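Local coordinates for protein latent form of PPO4 Tyrosinase (Agaricus bisporus var. bisporus H97, PDB 4OUA) that catalyses the copper-dependent o-hydroxylation of monophenols and the oxidation of the resulting o-diphenols to reactive o-quinones, the initial step of melanin synthesis, at residues Asp24-Thr29 and Lys117-Ala122; Gly54-Pro59 and Thr267-Ala272; Ile96-Leu101 and Asp125-Tyr130. One frame throughout, in Å; residues are numbered along the deposited sequence.

Contact 1 (Asp24-Thr29 and Lys117-Ala122). With TEW (6-tungstotellurate(VI)), chain P.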
loop_
_atom_site.group_PDB
_atom_site.type_symbol
_atom_site.label_atom_id
_atom_site.label_comp_id
_atom_site.label_asym_id
_atom_site.label_seq_id
_atom_site.Cartn_x
_atom_site.Cartn_y
_atom_site.Cartn_z
ATOM N N ASP B 24 23.765 -1.956 -4.863
ATOM C CA ASP B 24 24.240 -2.056 -6.238
ATOM C C ASP B 24 24.665 -0.678 -6.737
ATOM O O ASP B 24 23.822 0.189 -6.970
ATOM C CB ASP B 24 23.152 -2.642 -7.142
ATOM C CG ASP B 24 23.623 -2.847 -8.569
ATOM O OD1 ASP B 24 23.653 -1.859 -9.334
ATOM O OD2 ASP B 24 23.955 -3.996 -8.931
ATOM N N GLU B 25 25.971 -0.478 -6.896
ATOM C CA GLU B 25 26.510 0.833 -7.250
ATOM C C GLU B 25 25.930 1.370 -8.557
ATOM O O GLU B 25 25.554 2.538 -8.636
ATOM C CB GLU B 25 28.039 0.779 -7.343
ATOM C CG GLU B 25 28.572 -0.260 -8.319
ATOM C CD GLU B 25 30.068 -0.134 -8.552
ATOM O OE1 GLU B 25 30.605 0.983 -8.394
ATOM O OE2 GLU B 25 30.705 -1.153 -8.893
ATOM N N LYS B 26 25.854 0.516 -9.575
ATOM C CA LYS B 26 25.320 0.919 -10.873
ATOM C C LYS B 26 23.858 1.347 -10.778
ATOM O O LYS B 26 23.487 2.425 -11.242
ATOM C CB LYS B 26 25.459 -0.216 -11.890
ATOM C CG LYS B 26 26.756 -0.201 -12.687
ATOM C CD LYS B 26 27.971 -0.434 -11.807
ATOM C CE LYS B 26 29.247 -0.453 -12.636
ATOM N NZ LYS B 26 30.465 -0.663 -11.802
ATOM N N PHE B 27 23.035 0.494 -10.176
ATOM C CA PHE B 27 21.599 0.744 -10.077
ATOM C C PHE B 27 21.276 1.944 -9.197
ATOM O O PHE B 27 20.478 2.799 -9.574
ATOM C CB PHE B 27 20.878 -0.493 -9.537
ATOM C CG PHE B 27 20.615 -1.542 -10.575
ATOM C CD1 PHE B 27 20.670 -1.230 -11.924
ATOM C CD2 PHE B 27 20.303 -2.839 -10.204
ATOM C CE1 PHE B 27 20.424 -2.194 -12.883
ATOM C CE2 PHE B 27 20.057 -3.808 -11.159
ATOM C CZ PHE B 27 20.116 -3.485 -12.501
ATOM N N PHE B 28 21.896 1.998 -8.023
ATOM C CA PHE B 28 21.628 3.069 -7.071
ATOM C C PHE B 28 22.109 4.416 -7.598
ATOM O O PHE B 28 21.468 5.442 -7.376
ATOM C CB PHE B 28 22.284 2.768 -5.725
ATOM C CG PHE B 28 22.001 3.798 -4.671
ATOM C CD1 PHE B 28 20.738 3.909 -4.113
ATOM C CD2 PHE B 28 22.997 4.654 -4.233
ATOM C CE1 PHE B 28 20.472 4.856 -3.144
ATOM C CE2 PHE B 28 22.739 5.603 -3.262
ATOM C CZ PHE B 28 21.474 5.703 -2.716
ATOM N N THR B 29 23.239 4.411 -8.297
ATOM C CA THR B 29 23.763 5.635 -8.887
ATOM C C THR B 29 22.819 6.169 -9.957
ATOM O O THR B 29 22.482 7.354 -9.966
ATOM C CB THR B 29 25.154 5.422 -9.505
ATOM O OG1 THR B 29 26.108 5.175 -8.465
ATOM C CG2 THR B 29 25.576 6.652 -10.291
ATOM N N LYS B 117 30.073 1.162 -21.271
ATOM C CA LYS B 117 29.256 0.052 -21.752
ATOM C C LYS B 117 28.463 -0.591 -20.612
ATOM O O LYS B 117 27.322 -1.019 -20.806
ATOM C CB LYS B 117 30.125 -0.993 -22.457
ATOM C CG LYS B 117 29.564 -1.443 -23.802
ATOM C CD LYS B 117 30.633 -1.455 -24.889
ATOM C CE LYS B 117 31.664 -2.553 -24.660
ATOM N NZ LYS B 117 32.710 -2.564 -25.724
ATOM N N GLU B 118 29.060 -0.653 -19.424
ATOM C CA GLU B 118 28.368 -1.189 -18.254
ATOM C C GLU B 118 27.226 -0.278 -17.814
ATOM O O GLU B 118 26.167 -0.753 -17.406
ATOM C CB GLU B 118 29.338 -1.397 -17.087
ATOM C CG GLU B 118 30.217 -2.629 -17.200
ATOM C CD GLU B 118 30.765 -3.070 -15.854
ATOM O OE1 GLU B 118 29.969 -3.185 -14.896
ATOM O OE2 GLU B 118 31.989 -3.296 -15.753
ATOM N N TRP B 119 27.444 1.031 -17.896
ATOM C CA TRP B 119 26.444 1.994 -17.454
ATOM C C TRP B 119 25.235 2.013 -18.383
ATOM O O TRP B 119 24.105 2.221 -17.941
ATOM C CB TRP B 119 27.056 3.393 -17.346
ATOM C CG TRP B 119 27.990 3.538 -16.182
ATOM C CD1 TRP B 119 29.352 3.578 -16.221
ATOM C CD2 TRP B 119 27.624 3.653 -14.799
ATOM N NE1 TRP B 119 29.859 3.717 -14.949
ATOM C CE2 TRP B 119 28.820 3.764 -14.060
ATOM C CE3 TRP B 119 26.402 3.675 -14.119
ATOM C CZ2 TRP B 119 28.825 3.896 -12.669
ATOM C CZ3 TRP B 119 26.411 3.805 -12.738
ATOM C CH2 TRP B 119 27.614 3.914 -12.029
ATOM N N ALA B 120 25.474 1.793 -19.671
ATOM C CA ALA B 120 24.383 1.720 -20.637
ATOM C C ALA B 120 23.524 0.489 -20.373
ATOM O O ALA B 120 22.306 0.514 -20.556
ATOM C CB ALA B 120 24.924 1.697 -22.057
ATOM N N GLN B 121 24.169 -0.590 -19.939
ATOM C CA GLN B 121 23.468 -1.834 -19.647
ATOM C C GLN B 121 22.718 -1.738 -18.322
ATOM O O GLN B 121 21.683 -2.377 -18.138
ATOM C CB GLN B 121 24.451 -3.007 -19.619
ATOM C CG GLN B 121 23.790 -4.363 -19.430
ATOM C CD GLN B 121 22.746 -4.651 -20.492
ATOM O OE1 GLN B 121 21.598 -4.967 -20.181
ATOM N NE2 GLN B 121 23.142 -4.546 -21.754
ATOM N N ALA B 122 23.249 -0.934 -17.404
ATOM C CA ALA B 122 22.623 -0.729 -16.104
ATOM C C ALA B 122 21.327 0.064 -16.246
ATOM O O ALA B 122 20.350 -0.195 -15.544
ATOM C CB ALA B 122 23.578 -0.019 -15.161
HETATM O O1 TEW P . 36.427 0.201 -18.659
HETATM O O2 TEW P . 37.174 1.222 -20.921
HETATM O O3 TEW P . 38.941 0.502 -18.811
HETATM O O4 TEW P . 36.112 2.935 -19.400
HETATM O O5 TEW P . 38.912 3.104 -19.494
HETATM O O6 TEW P . 37.617 2.376 -17.183
HETATM O O7 TEW P . 37.595 -1.503 -20.248
HETATM O O8 TEW P . 38.067 -0.681 -16.442
HETATM O O9 TEW P . 39.627 -2.106 -18.222
HETATM O O10 TEW P . 36.881 -2.552 -18.040
HETATM O O11 TEW P . 35.736 -0.816 -22.292
HETATM O O12 TEW P . 35.018 -1.857 -20.035
HETATM O O13 TEW P . 34.593 0.890 -20.685
HETATM O O14 TEW P . 35.266 1.906 -22.918
HETATM O O15 TEW P . 36.813 3.960 -21.907
HETATM O O16 TEW P . 34.188 3.762 -21.120
HETATM O O17 TEW P . 36.097 -3.543 -21.580
HETATM O O18 TEW P . 35.408 -4.625 -19.098
HETATM O O19 TEW P . 38.037 -4.357 -19.864
HETATM O O20 TEW P . 33.225 -1.147 -22.099
HETATM O O21 TEW P . 33.294 -3.758 -21.457
HETATM O O22 TEW P . 34.557 -2.989 -23.777
HETATM O O23 TEW P . 34.021 0.064 -24.474
HETATM O O31 TEW P . 32.511 1.471 -22.638
HETATM TE TE1 TEW P . 36.090 -0.311 -20.475
HETATM W W1 TEW P . 37.726 2.019 -18.858
HETATM W W2 TEW P . 38.198 -1.147 -18.117
HETATM W W3 TEW P . 35.649 2.848 -21.303
HETATM W W4 TEW P . 36.555 -3.480 -19.676
HETATM W W5 TEW P . 34.459 -2.651 -22.097
HETATM W W6 TEW P . 33.935 0.516 -22.793
#
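Lys26 and Ala122 meet at the centre of a helix-helix crossing, in which the first turn of helix 25-40 packs against helix 116-125. The axes of the two short segments approach to 9.7 Å and cross at -62°. Lys26 CB rests on Ala122 CB at 3.8 Å, and the small methyl lets the lysine stem lie close to the second helix. The next carbon, CG, sits over one face of Trp119, 4.1 Å from the centroid of the six-membered ring and 15° off its normal, a CH-pi contact displaced toward the rim. Beyond it, a bend at chi2 (65°) turns the rest of the lysine chain toward Glu118. With CG anti to its carbonyl carbon, the indole of Trp119 reaches across to helix 25-40. Its CZ3-CH2 edge meets Thr29, whose CB is 3.8 Å from CZ3 and whose stem crosses the indole at about a right angle. Phe27 starts out away from helix 116-125, yet its CE1 edge comes to Ala122 O in the ring plane.

Beyond the apolar stem, Lys26 NZ pairs with Glu25 OE2 at 3.0 Å, a salt bridge whose hydrogen bond is weak. Glu118 OE1 stays 4.0 Å from the same NZ and would add only a looser electrostatic pull. Asp24 caps the helix start by accepting from Phe27 N, and Thr29 OG1 bonds both Glu25 O and Thr152 N, tying this turn to strand 148-152. Phe112 stacks on Trp119.

Lys117 faces another partner, the bound 6-tungstotellurate, which also takes bonds from His115 N and Lys116 N. Its chain curls along the cluster, bringing NZ to O22 at 2.7 Å and O23 at 3.2 Å.

Contact 2 (Gly54-Pro59 and Thr267-Ala272). With NA (sodium ion), chain J; CU1 (copper (I) ion), chain H.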
loop_
_atom_site.group_PDB
_atom_site.type_symbol
_atom_site.label_atom_id
_atom_site.label_comp_id
_atom_site.label_asym_id
_atom_site.label_seq_id
_atom_site.Cartn_x
_atom_site.Cartn_y
_atom_site.Cartn_z
ATOM N N GLY B 54 1.782 14.608 -10.560
ATOM C CA GLY B 54 0.590 15.431 -10.645
ATOM C C GLY B 54 -0.604 14.642 -11.142
ATOM O O GLY B 54 -1.754 15.027 -10.921
ATOM N N ILE B 55 -0.327 13.531 -11.815
ATOM C CA ILE B 55 -1.375 12.673 -12.356
ATOM C C ILE B 55 -2.284 12.127 -11.261
ATOM O O ILE B 55 -3.504 12.080 -11.425
ATOM C CB ILE B 55 -0.779 11.492 -13.144
ATOM C CG1 ILE B 55 -0.039 12.001 -14.383
ATOM C CG2 ILE B 55 -1.869 10.508 -13.532
ATOM C CD1 ILE B 55 0.589 10.907 -15.217
ATOM N N HIS B 56 -1.681 11.722 -10.147
ATOM C CA HIS B 56 -2.411 11.110 -9.041
ATOM C C HIS B 56 -3.543 12.005 -8.548
ATOM O O HIS B 56 -4.719 11.706 -8.760
ATOM C CB HIS B 56 -1.457 10.790 -7.891
ATOM C CG HIS B 56 -1.991 9.779 -6.925
ATOM N ND1 HIS B 56 -2.414 10.110 -5.656
ATOM C CD2 HIS B 56 -2.166 8.440 -7.043
ATOM C CE1 HIS B 56 -2.827 9.021 -5.033
ATOM N NE2 HIS B 56 -2.689 7.994 -5.853
ATOM N N GLY B 57 -3.181 13.104 -7.893
ATOM C CA GLY B 57 -4.159 14.056 -7.399
ATOM C C GLY B 57 -4.054 15.395 -8.102
ATOM O O GLY B 57 -4.384 15.515 -9.282
ATOM N N LEU B 58 -3.592 16.405 -7.369
ATOM C CA LEU B 58 -3.406 17.740 -7.929
ATOM C C LEU B 58 -2.115 17.814 -8.737
ATOM O O LEU B 58 -1.155 17.104 -8.443
ATOM C CB LEU B 58 -3.391 18.792 -6.817
ATOM C CG LEU B 58 -4.672 19.000 -6.003
ATOM C CD1 LEU B 58 -4.367 19.780 -4.738
ATOM C CD2 LEU B 58 -5.729 19.719 -6.826
ATOM N N PRO B 59 -2.089 18.677 -9.763
ATOM C CA PRO B 59 -3.226 19.515 -10.155
ATOM C C PRO B 59 -4.238 18.759 -11.010
ATOM O O PRO B 59 -3.921 17.702 -11.556
ATOM C CB PRO B 59 -2.564 20.633 -10.959
ATOM C CG PRO B 59 -1.382 19.970 -11.585
ATOM C CD PRO B 59 -0.891 18.959 -10.576
ATOM N N THR B 267 0.126 11.485 3.185
ATOM C CA THR B 267 -1.140 11.058 3.776
ATOM C C THR B 267 -2.334 11.801 3.179
ATOM O O THR B 267 -3.458 11.674 3.663
ATOM C CB THR B 267 -1.146 11.264 5.302
ATOM O OG1 THR B 267 -2.200 10.490 5.887
ATOM C CG2 THR B 267 -1.346 12.733 5.641
ATOM N N HIS B 268 -2.084 12.576 2.130
ATOM C CA HIS B 268 -3.144 13.290 1.429
ATOM C C HIS B 268 -3.107 12.911 -0.048
ATOM O O HIS B 268 -2.125 13.184 -0.739
ATOM C CB HIS B 268 -2.989 14.802 1.610
ATOM C CG HIS B 268 -4.196 15.591 1.204
ATOM N ND1 HIS B 268 -4.766 15.493 -0.047
ATOM C CD2 HIS B 268 -4.934 16.501 1.882
ATOM C CE1 HIS B 268 -5.806 16.304 -0.121
ATOM N NE2 HIS B 268 -5.930 16.928 1.037
ATOM N N ALA B 269 -4.180 12.286 -0.524
ATOM C CA ALA B 269 -4.214 11.698 -1.864
ATOM C C ALA B 269 -3.936 12.706 -2.975
ATOM O O ALA B 269 -3.587 12.322 -4.092
ATOM C CB ALA B 269 -5.556 11.023 -2.102
ATOM N N LEU B 270 -4.089 13.991 -2.671
ATOM C CA LEU B 270 -3.859 15.032 -3.667
ATOM C C LEU B 270 -2.386 15.421 -3.759
ATOM O O LEU B 270 -1.972 16.070 -4.719
ATOM C CB LEU B 270 -4.703 16.271 -3.355
ATOM C CG LEU B 270 -6.222 16.108 -3.425
ATOM C CD1 LEU B 270 -6.915 17.436 -3.152
ATOM C CD2 LEU B 270 -6.639 15.551 -4.773
ATOM N N PHE B 271 -1.597 15.019 -2.768
ATOM C CA PHE B 271 -0.195 15.422 -2.708
ATOM C C PHE B 271 0.750 14.248 -2.468
ATOM O O PHE B 271 1.968 14.401 -2.549
ATOM C CB PHE B 271 0.006 16.469 -1.609
ATOM C CG PHE B 271 -0.936 17.635 -1.703
ATOM C CD1 PHE B 271 -0.612 18.744 -2.465
ATOM C CD2 PHE B 271 -2.143 17.622 -1.025
ATOM C CE1 PHE B 271 -1.478 19.819 -2.551
ATOM C CE2 PHE B 271 -3.011 18.693 -1.107
ATOM C CZ PHE B 271 -2.678 19.792 -1.872
ATOM N N ALA B 272 0.184 13.081 -2.178
ATOM C CA ALA B 272 0.971 11.915 -1.779
ATOM C C ALA B 272 1.998 11.482 -2.826
ATOM O O ALA B 272 3.067 10.980 -2.482
ATOM C CB ALA B 272 0.042 10.753 -1.450
HETATM NA NA NA J . -3.938 15.468 -11.695
HETATM CU CU CU1 H . -3.752 6.278 -6.021
HETATM O O HOH W 1 -2.292 5.600 -4.328
HETATM O O HOH W 2 -2.662 15.324 -13.966
HETATM O O HOH W 3 -5.923 15.187 -12.350
#
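His56 and Ala269 join two irregular loops beside the copper site of this type-3 dicopper enzyme. The imidazole is gripped at both nitrogens: NE2 binds copper at 2.0 Å, while ND1 donates to Ala269 O at 3.0 Å, in the carbonyl plane though 17° out of the ring's own. CG stands anti to the backbone N (chi1 -161°), which directs the ring away from its own loop, toward the copper and Ala269. This is second-shell positioning, since a backbone carbonyl helps fix the rotation of a metal ligand; His81 and His90 complete the protein ligands of that copper.

The tightly packed part lies next door. Gly57 CA lies 3.9 Å from Leu270 CA, so the two loops touch backbone to backbone, and Leu58 N donates to a lone pair of Leu270 O at 3.1 Å. Leu58 CD1 touches both Leu270 CB and the CZ end of Phe271, crossing both side chains obliquely. On the far side of the 54-59 loop the character changes to a metal ion and water. There Gly54 O, Gly57 O and Pro59 O, the last after a cis peptide bond, share a sodium ion with two waters.

Phe271 stacks on Phe183, and Ala269 bonds through its backbone to Arg454 in the C-terminal domain. His56 itself lies against Tyr93 of helix 86-109 and meets Phe278 of helix 277-295 edge-to-face.

Contact 3 (Ile96-Leu101 and Asp125-Tyr130). With NA (sodium ion), chain L.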
loop_
_atom_site.group_PDB
_atom_site.type_symbol
_atom_site.label_atom_id
_atom_site.label_comp_id
_atom_site.label_asym_id
_atom_site.label_seq_id
_atom_site.Cartn_x
_atom_site.Cartn_y
_atom_site.Cartn_z
ATOM N N ILE B 96 4.618 3.820 -16.215
ATOM C CA ILE B 96 4.919 5.064 -16.914
ATOM C C ILE B 96 6.027 5.833 -16.198
ATOM O O ILE B 96 6.893 6.427 -16.836
ATOM C CB ILE B 96 3.676 5.962 -17.046
ATOM C CG1 ILE B 96 4.063 7.316 -17.642
ATOM C CG2 ILE B 96 3.012 6.155 -15.698
ATOM C CD1 ILE B 96 4.761 7.219 -18.981
ATOM N N TYR B 97 5.995 5.808 -14.870
ATOM C CA TYR B 97 7.032 6.438 -14.061
ATOM C C TYR B 97 8.350 5.699 -14.251
ATOM O O TYR B 97 9.390 6.309 -14.490
ATOM C CB TYR B 97 6.624 6.450 -12.586
ATOM C CG TYR B 97 7.626 7.080 -11.648
ATOM C CD1 TYR B 97 7.637 8.452 -11.430
ATOM C CD2 TYR B 97 8.547 6.302 -10.958
ATOM C CE1 TYR B 97 8.547 9.033 -10.562
ATOM C CE2 TYR B 97 9.459 6.874 -10.086
ATOM C CZ TYR B 97 9.453 8.240 -9.892
ATOM O OH TYR B 97 10.360 8.814 -9.028
ATOM N N GLU B 98 8.288 4.376 -14.151
ATOM C CA GLU B 98 9.442 3.519 -14.384
ATOM C C GLU B 98 9.975 3.716 -15.801
ATOM O O GLU B 98 11.184 3.698 -16.031
ATOM C CB GLU B 98 9.061 2.055 -14.154
ATOM C CG GLU B 98 10.219 1.079 -14.176
ATOM C CD GLU B 98 9.760 -0.356 -14.016
ATOM O OE1 GLU B 98 8.604 -0.658 -14.388
ATOM O OE2 GLU B 98 10.552 -1.184 -13.515
ATOM N N GLN B 99 9.059 3.908 -16.743
ATOM C CA GLN B 99 9.409 4.135 -18.140
ATOM C C GLN B 99 10.156 5.451 -18.330
ATOM O O GLN B 99 11.165 5.505 -19.030
ATOM C CB GLN B 99 8.147 4.117 -19.009
ATOM C CG GLN B 99 8.334 4.675 -20.412
ATOM C CD GLN B 99 7.024 4.796 -21.172
ATOM O OE1 GLN B 99 6.167 3.916 -21.098
ATOM N NE2 GLN B 99 6.861 5.893 -21.900
ATOM N N ILE B 100 9.654 6.511 -17.705
ATOM C CA ILE B 100 10.254 7.834 -17.841
ATOM C C ILE B 100 11.551 7.944 -17.046
ATOM O O ILE B 100 12.474 8.653 -17.443
ATOM C CB ILE B 100 9.289 8.940 -17.384
ATOM C CG1 ILE B 100 8.033 8.929 -18.253
ATOM C CG2 ILE B 100 9.960 10.298 -17.462
ATOM C CD1 ILE B 100 8.322 9.080 -19.730
ATOM N N LEU B 101 11.615 7.237 -15.924
ATOM C CA LEU B 101 12.810 7.241 -15.093
ATOM C C LEU B 101 13.966 6.538 -15.798
ATOM O O LEU B 101 15.114 6.965 -15.691
ATOM C CB LEU B 101 12.532 6.577 -13.744
ATOM C CG LEU B 101 13.615 6.756 -12.678
ATOM C CD1 LEU B 101 13.861 8.232 -12.413
ATOM C CD2 LEU B 101 13.233 6.037 -11.394
ATOM N N ASP B 125 18.601 -2.349 -17.541
ATOM C CA ASP B 125 18.080 -3.282 -16.549
ATOM C C ASP B 125 17.406 -2.561 -15.385
ATOM O O ASP B 125 16.852 -3.197 -14.488
ATOM C CB ASP B 125 19.203 -4.182 -16.025
ATOM C CG ASP B 125 19.913 -4.941 -17.135
ATOM O OD1 ASP B 125 19.322 -5.099 -18.224
ATOM O OD2 ASP B 125 21.061 -5.385 -16.918
ATOM N N LEU B 126 17.448 -1.232 -15.406
ATOM C CA LEU B 126 16.957 -0.436 -14.285
ATOM C C LEU B 126 15.441 -0.512 -14.126
ATOM O O LEU B 126 14.690 -0.103 -15.010
ATOM C CB LEU B 126 17.385 1.026 -14.444
ATOM C CG LEU B 126 17.057 1.938 -13.259
ATOM C CD1 LEU B 126 17.643 1.378 -11.970
ATOM C CD2 LEU B 126 17.558 3.353 -13.507
ATOM N N ARG B 127 15.004 -1.035 -12.985
ATOM C CA ARG B 127 13.586 -1.105 -12.658
ATOM C C ARG B 127 13.315 -0.406 -11.328
ATOM O O ARG B 127 14.198 -0.316 -10.474
ATOM C CB ARG B 127 13.117 -2.562 -12.597
ATOM C CG ARG B 127 13.318 -3.342 -13.887
ATOM C CD ARG B 127 12.463 -2.782 -15.011
ATOM N NE ARG B 127 12.681 -3.490 -16.269
ATOM C CZ ARG B 127 13.532 -3.098 -17.211
ATOM N NH1 ARG B 127 14.251 -1.995 -17.043
ATOM N NH2 ARG B 127 13.665 -3.808 -18.324
ATOM N N GLN B 128 12.092 0.091 -11.158
ATOM C CA GLN B 128 11.699 0.775 -9.930
ATOM C C GLN B 128 11.651 -0.188 -8.744
ATOM O O GLN B 128 10.784 -1.059 -8.680
ATOM C CB GLN B 128 10.338 1.453 -10.111
ATOM C CG GLN B 128 9.756 2.035 -8.836
ATOM C CD GLN B 128 10.591 3.168 -8.274
ATOM O OE1 GLN B 128 11.002 3.133 -7.114
ATOM N NE2 GLN B 128 10.840 4.186 -9.090
ATOM N N PRO B 129 12.588 -0.025 -7.796
ATOM C CA PRO B 129 12.705 -0.903 -6.625
ATOM C C PRO B 129 11.495 -0.807 -5.697
ATOM O O PRO B 129 10.855 0.245 -5.632
ATOM C CB PRO B 129 13.971 -0.390 -5.929
ATOM C CG PRO B 129 14.078 1.034 -6.354
ATOM C CD PRO B 129 13.570 1.072 -7.766
ATOM N N TYR B 130 11.191 -1.890 -4.987
ATOM C CA TYR B 130 10.022 -1.927 -4.115
ATOM C C TYR B 130 10.399 -1.954 -2.636
ATOM O O TYR B 130 11.396 -2.557 -2.244
ATOM C CB TYR B 130 9.139 -3.136 -4.446
ATOM C CG TYR B 130 9.774 -4.477 -4.145
ATOM C CD1 TYR B 130 9.648 -5.062 -2.891
ATOM C CD2 TYR B 130 10.490 -5.164 -5.117
ATOM C CE1 TYR B 130 10.224 -6.287 -2.612
ATOM C CE2 TYR B 130 11.069 -6.389 -4.846
ATOM C CZ TYR B 130 10.933 -6.946 -3.593
ATOM O OH TYR B 130 11.509 -8.166 -3.325
HETATM NA NA NA L . 7.658 -1.215 -16.635
#
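Glu98 reaches from helix 86-109 to the loop at Arg127 and Gln128, its chain fully extended with CG anti to the backbone N (chi1 -172°). OE2 accepts from Gln128 N at 3.1 Å, the donor standing above the carboxylate plane. The same oxygen lies alongside the CB, CG and CD stem of Arg127, whose guanidinium plane is turned 89° against the carboxylate. Arg127 NE remains 4.2 Å from OE2 and makes no salt bridge with it; that role falls to Arg15. The guanidinium instead serves loop carbonyls, NH1 bonding Leu126 O at 2.8 Å and NH2 those of Thr9 and Gly11.

Gln128 bends at chi2 toward the Tyr97 ring. Its amide comes to the edge of that ring, near CE2 and in the ring plane, with the two planes 43° apart, while Leu101 CD2 touches it from a neighbouring turn.

Glu98 OE1 binds a sodium ion at 2.5 Å, which Leu347 O also holds. A buried carboxylate with a metal ion on one oxygen and a peptide N-H plus Arg15 on the other is thus probably stabilised in its charged form.

Overall arrangement
The three contacts run from the surface inward through the helical part of the tyrosinase fold. Contact 1 lies farthest out, its centre about 28 Å from the centre of the chain, that of contact 2 about 15 Å from the same point; these two contact centres lie about 31 Å apart. Contact 3 comes between, about 13 Å from contact 1 and 20 Å from contact 2, centre to centre. Helix 116-125 leads directly from contact 1 into the 125-130 loop, and Phe27 packs on Asp125 and Leu126. In chain order come 24-29, 54-59, 96-101, 117-122, 125-130 and 267-272. Helix 86-109 of contact 3 also packs on His56, linking the outer helices to the copper site.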